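Local coordinates for protein HTH-type transcriptional repressor Rv2887 (Mycobacterium tuberculosis, PDB 5HSM) that represses transcription of a methyltransferase gene and several other genes by binding promoter DNA as a homodimer, and binds salicylate and para-aminosalicylic acid, at residues A[53-65]-A[87-100]. Residues are numbered along the deposited sequence; the frame is centred on the assembly and turned at random.
Sequences GLTLPEFVCLRML and MNTVLRKLEDAGAV
Cys61 turns SG anti to its backbone N (chi1 177°), while Leu91 and Leu94 both hold CG beside their own backbone N. These torsions bring one sulfur against two leucines in the winged helix-turn-helix domain of this MarR-family repressor. Helix 84-96 holds the position of the recognition helix of that fold. Its segment 87-96 crosses segment 56-65 at -82°, with the axes 9.4 Å apart at closest approach. The Cys61 side chain is a knob in a hole formed by Met87, Val90, Leu91 and Leu94. Cys61 SG lies 3.4 Å from Leu91 CD2. Val90 CG1 closes on the backbone of the facing helix, 3.6 Å from Glu58 CA, and its other methyl reaches Pro57. Leu94 divides its branches: CD1 rests 3.6 Å from Glu58 O, and CD2 meets Leu54 CD2 with the two side chains nearly perpendicular. Met64 and Met87 touch tip to tip through their CE methyls. Leu65 CD1 packs on Leu91 CD2 and Val100 CG2, and Leu62 CD1 meets Ala99 CB; Ala99 and Val100 follow the Schellman motif at Gly98. Helix 73-79 also packs against Met64, Met87 and Leu91. A capping box fixes the start of helix 56-67: Thr55 OG1 accepts from Glu58 N, and Thr55 N donates to Glu58 OE1 from above the carboxylate plane. The other oxygen, Glu58 OE2, lies across the aliphatic part of Lys93, 3.3 Å from Lys93 CD.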
loop_
_atom_site.group_PDB
_atom_site.type_symbol
_atom_site.label_atom_id
_atom_site.label_comp_id
_atom_site.label_asym_id
_atom_site.label_seq_id
_atom_site.Cartn_x
_atom_site.Cartn_y
_atom_site.Cartn_z
ATOM N N GLY A 53 15.937 -0.945 -16.477
ATOM C CA GLY A 53 16.738 -1.660 -15.496
ATOM C C GLY A 53 16.374 -1.307 -14.060
ATOM O O GLY A 53 17.195 -1.418 -13.154
ATOM N N LEU A 54 15.133 -0.881 -13.853
ATOM C CA LEU A 54 14.674 -0.474 -12.525
ATOM C C LEU A 54 13.511 -1.308 -12.038
ATOM O O LEU A 54 12.593 -1.602 -12.805
ATOM C CB LEU A 54 14.244 0.995 -12.536
ATOM C CG LEU A 54 15.301 2.071 -12.735
ATOM C CD1 LEU A 54 14.635 3.394 -12.946
ATOM C CD2 LEU A 54 16.151 2.113 -11.494
ATOM N N THR A 55 13.554 -1.680 -10.762
ATOM C CA THR A 55 12.379 -2.171 -10.067
ATOM C C THR A 55 11.620 -0.996 -9.489
ATOM O O THR A 55 12.132 0.119 -9.421
ATOM C CB THR A 55 12.745 -3.127 -8.929
ATOM O OG1 THR A 55 13.446 -2.395 -7.915
ATOM C CG2 THR A 55 13.631 -4.252 -9.451
ATOM N N LEU A 56 10.397 -1.239 -9.053
ATOM C CA LEU A 56 9.625 -0.171 -8.431
ATOM C C LEU A 56 10.312 0.423 -7.175
ATOM O O LEU A 56 10.409 1.647 -7.050
ATOM C CB LEU A 56 8.216 -0.687 -8.111
ATOM C CG LEU A 56 7.147 0.359 -7.817
ATOM C CD1 LEU A 56 7.222 1.429 -8.861
ATOM C CD2 LEU A 56 5.776 -0.288 -7.847
ATOM N N PRO A 57 10.807 -0.423 -6.246
ATOM C CA PRO A 57 11.485 0.177 -5.085
ATOM C C PRO A 57 12.755 0.970 -5.442
ATOM O O PRO A 57 13.060 2.007 -4.823
ATOM C CB PRO A 57 11.838 -1.041 -4.226
ATOM C CG PRO A 57 10.850 -2.086 -4.628
ATOM C CD PRO A 57 10.653 -1.885 -6.088
ATOM N N GLU A 58 13.492 0.493 -6.440
ATOM C CA GLU A 58 14.651 1.229 -6.940
ATOM C C GLU A 58 14.247 2.587 -7.481
ATOM O O GLU A 58 14.902 3.598 -7.197
ATOM C CB GLU A 58 15.380 0.417 -8.027
ATOM C CG GLU A 58 16.166 -0.738 -7.441
ATOM C CD GLU A 58 16.595 -1.772 -8.476
ATOM O OE1 GLU A 58 16.353 -1.565 -9.686
ATOM O OE2 GLU A 58 17.173 -2.801 -8.060
ATOM N N PHE A 59 13.167 2.620 -8.260
ATOM C CA PHE A 59 12.670 3.894 -8.756
ATOM C C PHE A 59 12.255 4.835 -7.618
ATOM O O PHE A 59 12.577 6.018 -7.640
ATOM C CB PHE A 59 11.488 3.704 -9.695
ATOM C CG PHE A 59 10.820 4.990 -10.042
ATOM C CD1 PHE A 59 11.503 5.962 -10.764
ATOM C CD2 PHE A 59 9.533 5.255 -9.616
ATOM C CE1 PHE A 59 10.895 7.173 -11.066
ATOM C CE2 PHE A 59 8.917 6.457 -9.912
ATOM C CZ PHE A 59 9.597 7.417 -10.645
ATOM N N VAL A 60 11.537 4.313 -6.634
ATOM C CA VAL A 60 11.118 5.137 -5.493
ATOM C C VAL A 60 12.336 5.767 -4.785
ATOM O O VAL A 60 12.361 6.985 -4.511
ATOM C CB VAL A 60 10.274 4.306 -4.513
ATOM C CG1 VAL A 60 10.021 5.068 -3.223
ATOM C CG2 VAL A 60 8.933 3.929 -5.172
ATOM N N CYS A 61 13.358 4.952 -4.528
ATOM C CA CYS A 61 14.606 5.450 -3.941
ATOM C C CYS A 61 15.268 6.532 -4.806
ATOM O O CYS A 61 15.614 7.615 -4.325
ATOM C CB CYS A 61 15.588 4.296 -3.722
ATOM S SG CYS A 61 17.208 4.784 -3.075
ATOM N N LEU A 62 15.459 6.213 -6.085
ATOM C CA LEU A 62 15.989 7.159 -7.068
ATOM C C LEU A 62 15.264 8.516 -7.051
ATOM O O LEU A 62 15.892 9.578 -7.021
ATOM C CB LEU A 62 15.898 6.522 -8.462
ATOM C CG LEU A 62 16.718 7.064 -9.630
ATOM C CD1 LEU A 62 18.205 6.944 -9.340
ATOM C CD2 LEU A 62 16.359 6.296 -10.893
ATOM N N ARG A 63 13.937 8.477 -7.058
ATOM C CA ARG A 63 13.141 9.691 -7.085
ATOM C C ARG A 63 13.316 10.494 -5.791
ATOM O O ARG A 63 13.454 11.733 -5.816
ATOM C CB ARG A 63 11.664 9.350 -7.318
ATOM C CG ARG A 63 10.775 10.567 -7.396
ATOM C CD ARG A 63 9.611 10.341 -8.328
ATOM N NE ARG A 63 8.849 11.567 -8.548
ATOM C CZ ARG A 63 9.228 12.554 -9.360
ATOM N NH1 ARG A 63 10.370 12.475 -10.036
ATOM N NH2 ARG A 63 8.461 13.627 -9.497
ATOM N N MET A 64 13.329 9.784 -4.665
ATOM C CA MET A 64 13.528 10.435 -3.369
ATOM C C MET A 64 14.877 11.156 -3.305
ATOM O O MET A 64 14.978 12.287 -2.815
ATOM C CB MET A 64 13.430 9.417 -2.235
ATOM C CG MET A 64 12.019 8.975 -1.928
ATOM S SD MET A 64 11.914 8.072 -0.376
ATOM C CE MET A 64 12.845 6.599 -0.755
ATOM N N LEU A 65 15.914 10.489 -3.798
ATOM C CA LEU A 65 17.248 11.086 -3.833
ATOM C C LEU A 65 17.394 12.216 -4.857
ATOM O O LEU A 65 18.211 13.128 -4.674
ATOM C CB LEU A 65 18.293 10.008 -4.107
ATOM C CG LEU A 65 18.672 9.189 -2.877
ATOM C CD1 LEU A 65 19.655 8.093 -3.260
ATOM C CD2 LEU A 65 19.282 10.106 -1.829
ATOM N N MET A 87 16.244 -1.065 2.064
ATOM C CA MET A 87 16.705 0.155 1.414
ATOM C C MET A 87 18.187 0.045 1.082
ATOM O O MET A 87 18.614 0.493 0.025
ATOM C CB MET A 87 16.448 1.387 2.280
ATOM C CG MET A 87 16.798 2.691 1.578
ATOM S SD MET A 87 15.940 2.846 0.001
ATOM C CE MET A 87 14.249 3.039 0.560
ATOM N N ASN A 88 18.969 -0.540 1.989
ATOM C CA ASN A 88 20.388 -0.767 1.728
ATOM C C ASN A 88 20.577 -1.601 0.473
ATOM O O ASN A 88 21.443 -1.306 -0.350
ATOM C CB ASN A 88 21.071 -1.457 2.910
ATOM C CG ASN A 88 21.261 -0.534 4.098
ATOM O OD1 ASN A 88 21.338 0.683 3.948
ATOM N ND2 ASN A 88 21.353 -1.114 5.292
ATOM N N THR A 89 19.763 -2.646 0.332
ATOM C CA THR A 89 19.802 -3.472 -0.871
ATOM C C THR A 89 19.478 -2.669 -2.137
ATOM O O THR A 89 20.182 -2.767 -3.148
ATOM C CB THR A 89 18.828 -4.650 -0.760
ATOM O OG1 THR A 89 19.232 -5.491 0.329
ATOM C CG2 THR A 89 18.809 -5.460 -2.053
ATOM N N VAL A 90 18.408 -1.882 -2.071
ATOM C CA VAL A 90 18.009 -1.045 -3.195
ATOM C C VAL A 90 19.142 -0.100 -3.591
ATOM O O VAL A 90 19.481 0.047 -4.775
ATOM C CB VAL A 90 16.734 -0.235 -2.853
ATOM C CG1 VAL A 90 16.522 0.865 -3.862
ATOM C CG2 VAL A 90 15.519 -1.158 -2.805
ATOM N N LEU A 91 19.740 0.531 -2.586
ATOM C CA LEU A 91 20.851 1.433 -2.793
ATOM C C LEU A 91 22.065 0.732 -3.404
ATOM O O LEU A 91 22.746 1.297 -4.246
ATOM C CB LEU A 91 21.244 2.088 -1.469
ATOM C CG LEU A 91 20.323 3.220 -1.016
ATOM C CD1 LEU A 91 20.701 3.641 0.389
ATOM C CD2 LEU A 91 20.446 4.396 -1.978
ATOM N N ARG A 92 22.340 -0.491 -2.969
ATOM C CA ARG A 92 23.450 -1.257 -3.533
ATOM C C ARG A 92 23.202 -1.526 -5.012
ATOM O O ARG A 92 24.082 -1.309 -5.848
ATOM C CB ARG A 92 23.651 -2.573 -2.774
ATOM C CG ARG A 92 24.769 -3.451 -3.325
ATOM C CD ARG A 92 26.105 -2.713 -3.336
ATOM N NE ARG A 92 27.197 -3.549 -3.831
ATOM C CZ ARG A 92 28.377 -3.079 -4.226
ATOM N NH1 ARG A 92 28.623 -1.774 -4.190
ATOM N NH2 ARG A 92 29.311 -3.914 -4.660
ATOM N N LYS A 93 21.999 -1.988 -5.345
ATOM C CA LYS A 93 21.692 -2.247 -6.750
ATOM C C LYS A 93 21.767 -0.971 -7.598
ATOM O O LYS A 93 22.215 -1.015 -8.748
ATOM C CB LYS A 93 20.320 -2.903 -6.888
ATOM C CG LYS A 93 20.327 -4.369 -6.496
ATOM C CD LYS A 93 18.927 -4.899 -6.251
ATOM C CE LYS A 93 18.974 -6.257 -5.560
ATOM N NZ LYS A 93 20.304 -6.915 -5.707
ATOM N N LEU A 94 21.359 0.164 -7.034
ATOM C CA LEU A 94 21.467 1.426 -7.767
ATOM C C LEU A 94 22.920 1.875 -7.937
ATOM O O LEU A 94 23.274 2.451 -8.970
ATOM C CB LEU A 94 20.655 2.521 -7.077
ATOM C CG LEU A 94 19.137 2.411 -7.237
ATOM C CD1 LEU A 94 18.422 3.437 -6.368
ATOM C CD2 LEU A 94 18.761 2.613 -8.683
ATOM N N GLU A 95 23.759 1.615 -6.936
ATOM C CA GLU A 95 25.185 1.907 -7.064
ATOM C C GLU A 95 25.761 1.054 -8.184
ATOM O O GLU A 95 26.520 1.539 -9.028
ATOM C CB GLU A 95 25.937 1.635 -5.758
ATOM C CG GLU A 95 25.570 2.556 -4.607
ATOM C CD GLU A 95 26.041 2.019 -3.267
ATOM O OE1 GLU A 95 26.846 1.063 -3.266
ATOM O OE2 GLU A 95 25.600 2.544 -2.220
ATOM N N ASP A 96 25.378 -0.219 -8.193
ATOM C CA ASP A 96 25.835 -1.157 -9.215
ATOM C C ASP A 96 25.536 -0.676 -10.630
ATOM O O ASP A 96 26.293 -0.964 -11.568
ATOM C CB ASP A 96 25.194 -2.538 -9.015
ATOM C CG ASP A 96 25.710 -3.252 -7.789
ATOM O OD1 ASP A 96 26.682 -2.761 -7.185
ATOM O OD2 ASP A 96 25.174 -4.337 -7.461
ATOM N N ALA A 97 24.417 0.020 -10.785
ATOM C CA ALA A 97 24.000 0.520 -12.090
ATOM C C ALA A 97 24.603 1.892 -12.391
ATOM O O ALA A 97 24.331 2.474 -13.439
ATOM C CB ALA A 97 22.481 0.579 -12.170
ATOM N N GLY A 98 25.418 2.400 -11.470
ATOM C CA GLY A 98 26.085 3.682 -11.649
ATOM C C GLY A 98 25.159 4.879 -11.522
ATOM O O GLY A 98 25.490 5.995 -11.950
ATOM N N ALA A 99 24.000 4.652 -10.910
ATOM C CA ALA A 99 22.987 5.693 -10.746
ATOM C C ALA A 99 23.133 6.413 -9.407
ATOM O O ALA A 99 22.821 7.602 -9.286
ATOM C CB ALA A 99 21.598 5.088 -10.871
ATOM N N VAL A 100 23.586 5.674 -8.401
ATOM C CA VAL A 100 23.835 6.226 -7.079
ATOM C C VAL A 100 25.334 6.221 -6.820
ATOM O O VAL A 100 26.006 5.215 -7.070
ATOM C CB VAL A 100 23.078 5.426 -5.991
ATOM C CG1 VAL A 100 23.663 5.674 -4.607
ATOM C CG2 VAL A 100 21.592 5.781 -6.018
#